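Local coordinates for protein DNA primase (Aquifex aeolicus, PDB 2AU3) that synthesises the short RNA primers that DNA polymerase extends during DNA replication, probably with magnesium ions at its catalytic centre, at residues S127-V130 and K131-G134; L256-L259 and F260-I264. All blocks are in the same frame, centred on the assembly; numbering follows the deposited sequence.

Contact 1 (S127-V130 and K131-G134); sequences SEYV and KSRG
One face of the Y129 ring is covered by CG of R133. This atom sits 3.9 Å from the ring centroid and 19° off the normal, a CH-pi contact displaced toward the rim. CD of R133, on the same side of the ring plane, passes beyond the rim 3.7 Å from CZ of Y129. The guanidinium is turned 44° from the ring plane, and Y129 OH approaches it obliquely. The two side chains run side by side in the same direction. With CG of Y129 anti to its own nitrogen (chi1 171°), the ring swings forward along the helix to R133. This is an i to i+4 pair at the C-terminal end of helix 124-132, in the N-terminal part of the primase catalytic core. The backbone bonds K131 N to S127 O and S132 N to E128 O continue the helix to its end. Y129 O takes two donors. R133 N lies 3.1 Å from it, and S132 OG bonds to a lone pair in the carbonyl plane at 2.7 Å. Replacing Y129 by an alanine would probably uncover the methylenes of R133 and let its chain swing more freely. Beyond the ring, R133 makes a cation-pi contact with F254, and both side chains touch R206 of strand 200-207. E128 OE2 forms a salt bridge with R124 NE, earlier on the same helix.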
loop_
_atom_site.group_PDB
_atom_site.type_symbol
_atom_site.label_atom_id
_atom_site.label_comp_id
_atom_site.label_asym_id
_atom_site.label_seq_id
_atom_site.Cartn_x
_atom_site.Cartn_y
_atom_site.Cartn_z
ATOM N N SER A 127 -8.278 -17.297 7.060
ATOM C CA SER A 127 -7.723 -17.572 5.734
ATOM C C SER A 127 -8.865 -17.742 4.743
ATOM O O SER A 127 -8.893 -17.082 3.691
ATOM C CB SER A 127 -6.857 -18.840 5.735
ATOM O OG SER A 127 -5.650 -18.634 6.430
ATOM N N GLU A 128 -9.823 -18.599 5.100
ATOM C CA GLU A 128 -10.998 -18.809 4.246
ATOM C C GLU A 128 -11.775 -17.524 4.068
ATOM O O GLU A 128 -12.276 -17.247 2.967
ATOM C CB GLU A 128 -11.910 -19.928 4.773
ATOM C CG GLU A 128 -11.236 -21.291 4.847
ATOM C CD GLU A 128 -12.217 -22.449 5.067
ATOM O OE1 GLU A 128 -13.432 -22.203 5.291
ATOM O OE2 GLU A 128 -11.769 -23.612 4.993
ATOM N N TYR A 129 -11.858 -16.710 5.118
ATOM C CA TYR A 129 -12.557 -15.438 4.975
ATOM C C TYR A 129 -11.932 -14.647 3.851
ATOM O O TYR A 129 -12.603 -14.330 2.880
ATOM C CB TYR A 129 -12.560 -14.608 6.266
ATOM C CG TYR A 129 -13.099 -13.198 6.069
ATOM C CD1 TYR A 129 -14.477 -12.931 6.131
ATOM C CD2 TYR A 129 -12.239 -12.135 5.806
ATOM C CE1 TYR A 129 -14.974 -11.641 5.937
ATOM C CE2 TYR A 129 -12.722 -10.842 5.619
ATOM C CZ TYR A 129 -14.095 -10.603 5.689
ATOM O OH TYR A 129 -14.564 -9.314 5.482
ATOM N N VAL A 130 -10.637 -14.355 3.978
ATOM C CA VAL A 130 -9.916 -13.527 3.001
ATOM C C VAL A 130 -10.153 -14.053 1.600
ATOM O O VAL A 130 -10.453 -13.293 0.684
ATOM C CB VAL A 130 -8.401 -13.532 3.281
ATOM C CG1 VAL A 130 -7.610 -12.942 2.073
ATOM C CG2 VAL A 130 -8.103 -12.759 4.559
ATOM N N LYS A 131 -10.037 -15.369 1.460
ATOM C CA LYS A 131 -10.211 -16.042 0.176
ATOM C C LYS A 131 -11.626 -15.864 -0.321
ATOM O O LYS A 131 -11.843 -15.547 -1.491
ATOM C CB LYS A 131 -9.894 -17.534 0.306
ATOM C CG LYS A 131 -8.976 -18.074 -0.778
ATOM C CD LYS A 131 -9.652 -19.195 -1.560
ATOM C CE LYS A 131 -8.739 -19.724 -2.680
ATOM N NZ LYS A 131 -7.599 -20.561 -2.163
ATOM N N SER A 132 -12.589 -16.024 0.587
ATOM C CA SER A 132 -14.003 -15.925 0.237
ATOM C C SER A 132 -14.359 -14.544 -0.305
ATOM O O SER A 132 -15.299 -14.407 -1.088
ATOM C CB SER A 132 -14.892 -16.268 1.447
ATOM O OG SER A 132 -15.084 -15.134 2.283
ATOM N N ARG A 133 -13.583 -13.537 0.085
ATOM C CA ARG A 133 -13.786 -12.160 -0.375
ATOM C C ARG A 133 -13.142 -11.849 -1.740
ATOM O O ARG A 133 -13.123 -10.695 -2.168
ATOM C CB ARG A 133 -13.262 -11.176 0.681
ATOM C CG ARG A 133 -14.009 -11.263 2.029
ATOM C CD ARG A 133 -15.200 -10.313 2.153
ATOM N NE ARG A 133 -14.772 -8.908 2.153
ATOM C CZ ARG A 133 -15.337 -7.940 1.426
ATOM N NH1 ARG A 133 -16.375 -8.212 0.623
ATOM N NH2 ARG A 133 -14.871 -6.692 1.510
ATOM N N GLY A 134 -12.603 -12.862 -2.412
ATOM C CA GLY A 134 -12.038 -12.656 -3.736
ATOM C C GLY A 134 -10.583 -12.197 -3.776
ATOM O O GLY A 134 -10.084 -11.787 -4.834
#

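Contact 2 (L256-L259 and F260-I264); sequences LLRL and FSEGI
E262 folds back along R258, one helical turn earlier. Its CB lies 3.5 Å from L259 O. CG passes 3.3 Å from R258 O, and CD comes near R258 NH1. At the tip, OE2 receives NH1 at 2.9 Å in a salt bridge, with an N-H...O angle of 158°. The bend at chi2 (-66°) turns the carboxylate back to the arginine. OE2 uses its anti lone pair, away from OE1, and lies near the guanidinium plane. The two flat groups are steeply turned, 78° apart, and within this contact the bridge runs through OE2. R258 NE forms another salt bridge with D330.

S261 binds L257 O twice, through its backbone N and through OG at 2.8 Å, from opposite faces of the carbonyl plane. OG also bonds to D136 N. On another side of the helix, CD2 of L256 lies alongside F260, 3.7 Å from its CD1.

Helix 253-261 connects parallel strands 247-249 and 267-270 in a beta-alpha-beta unit of the Toprim fold. It ends in a Schellman motif. G263, with positive phi, is the C-prime residue. I264 N reaches L259 O, and G263 N reaches F260 O. E262 N also bonds to L259 O, from the face opposite to I264 N. The turn brings CG2 of I264 to 3.8 Å from CD2 of L259, and both side chains pack on L341 of helix 338-347.

The buried arginine thus meets two carboxylates, E262 and D330, and its charge is likely to help keep both deprotonated.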
loop_
_atom_site.group_PDB
_atom_site.type_symbol
_atom_site.label_atom_id
_atom_site.label_comp_id
_atom_site.label_asym_id
_atom_site.label_seq_id
_atom_site.Cartn_x
_atom_site.Cartn_y
_atom_site.Cartn_z
ATOM N N LEU A 256 -8.299 -2.432 -3.722
ATOM C CA LEU A 256 -6.983 -2.506 -4.307
ATOM C C LEU A 256 -6.562 -3.975 -4.395
ATOM O O LEU A 256 -6.060 -4.428 -5.426
ATOM C CB LEU A 256 -5.944 -1.711 -3.476
ATOM C CG LEU A 256 -4.525 -1.622 -4.082
ATOM C CD1 LEU A 256 -3.911 -0.264 -3.715
ATOM C CD2 LEU A 256 -3.582 -2.753 -3.631
ATOM N N LEU A 257 -6.771 -4.712 -3.297
ATOM C CA LEU A 257 -6.351 -6.098 -3.231
ATOM C C LEU A 257 -7.059 -6.924 -4.289
ATOM O O LEU A 257 -6.457 -7.831 -4.871
ATOM C CB LEU A 257 -6.614 -6.660 -1.852
ATOM C CG LEU A 257 -5.742 -6.017 -0.784
ATOM C CD1 LEU A 257 -6.105 -6.566 0.570
ATOM C CD2 LEU A 257 -4.292 -6.295 -1.129
ATOM N N ARG A 258 -8.321 -6.577 -4.556
ATOM C CA ARG A 258 -9.115 -7.223 -5.589
ATOM C C ARG A 258 -8.585 -6.945 -6.982
ATOM O O ARG A 258 -8.455 -7.863 -7.773
ATOM C CB ARG A 258 -10.580 -6.766 -5.521
ATOM C CG ARG A 258 -11.373 -7.451 -4.426
ATOM C CD ARG A 258 -11.606 -8.940 -4.676
ATOM N NE ARG A 258 -12.654 -9.112 -5.673
ATOM C CZ ARG A 258 -12.528 -9.804 -6.799
ATOM N NH1 ARG A 258 -11.406 -10.423 -7.101
ATOM N NH2 ARG A 258 -13.540 -9.883 -7.627
ATOM N N LEU A 259 -8.328 -5.675 -7.302
ATOM C CA LEU A 259 -7.772 -5.344 -8.629
ATOM C C LEU A 259 -6.420 -6.039 -8.849
ATOM O O LEU A 259 -6.171 -6.657 -9.905
ATOM C CB LEU A 259 -7.675 -3.815 -8.805
ATOM C CG LEU A 259 -8.810 -3.128 -9.592
ATOM C CD1 LEU A 259 -10.147 -3.226 -8.863
ATOM C CD2 LEU A 259 -8.436 -1.647 -9.816
ATOM N N PHE A 260 -5.563 -6.010 -7.820
ATOM C CA PHE A 260 -4.267 -6.724 -7.869
ATOM C C PHE A 260 -4.473 -8.245 -8.047
ATOM O O PHE A 260 -3.715 -8.893 -8.769
ATOM C CB PHE A 260 -3.480 -6.510 -6.581
ATOM C CG PHE A 260 -2.212 -5.779 -6.767
ATOM C CD1 PHE A 260 -2.191 -4.393 -6.675
ATOM C CD2 PHE A 260 -1.045 -6.454 -7.046
ATOM C CE1 PHE A 260 -1.002 -3.716 -6.866
ATOM C CE2 PHE A 260 0.141 -5.777 -7.223
ATOM C CZ PHE A 260 0.152 -4.404 -7.124
ATOM N N SER A 261 -5.480 -8.801 -7.386
ATOM C CA SER A 261 -5.863 -10.209 -7.586
ATOM C C SER A 261 -6.211 -10.504 -9.033
ATOM O O SER A 261 -6.066 -11.634 -9.501
ATOM C CB SER A 261 -7.029 -10.591 -6.668
ATOM O OG SER A 261 -6.633 -10.558 -5.297
ATOM N N GLU A 262 -6.662 -9.490 -9.758
ATOM C CA GLU A 262 -7.084 -9.698 -11.132
ATOM C C GLU A 262 -6.009 -9.234 -12.112
ATOM O O GLU A 262 -6.266 -9.106 -13.307
ATOM C CB GLU A 262 -8.409 -8.957 -11.386
ATOM C CG GLU A 262 -9.565 -9.378 -10.470
ATOM C CD GLU A 262 -10.026 -10.820 -10.674
ATOM O OE1 GLU A 262 -9.696 -11.407 -11.719
ATOM O OE2 GLU A 262 -10.716 -11.372 -9.771
ATOM N N GLY A 263 -4.801 -8.982 -11.603
ATOM C CA GLY A 263 -3.684 -8.549 -12.432
ATOM C C GLY A 263 -3.700 -7.069 -12.854
ATOM O O GLY A 263 -3.047 -6.681 -13.818
ATOM N N ILE A 264 -4.443 -6.241 -12.142
ATOM C CA ILE A 264 -4.458 -4.818 -12.424
ATOM C C ILE A 264 -3.629 -4.198 -11.306
ATOM O O ILE A 264 -4.105 -4.081 -10.175
ATOM C CB ILE A 264 -5.903 -4.293 -12.402
ATOM C CG1 ILE A 264 -6.660 -4.784 -13.633
ATOM C CG2 ILE A 264 -5.926 -2.747 -12.474
ATOM C CD1 ILE A 264 -8.166 -4.493 -13.557
#

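Overall arrangement
Both contacts are C-terminal helix ends, but they belong to different helices and different parts of the catalytic core. Contact 1 closes helix 124-132 at the surface, its centre about 19 Å from the centre of the chain. Contact 2 closes helix 253-261 and is mostly buried, its centre about 12 Å from the centre of the chain. Contact 1 has one CH-pi contact and no salt bridge across its segments; contact 2 has a salt bridge and apolar pairs. Their centres are about 14 Å apart, and the two touch directly: G134 O lies 3.0 Å from R258 NH1, a weak hydrogen bond. The turn after the first helix thus meets the Toprim helix.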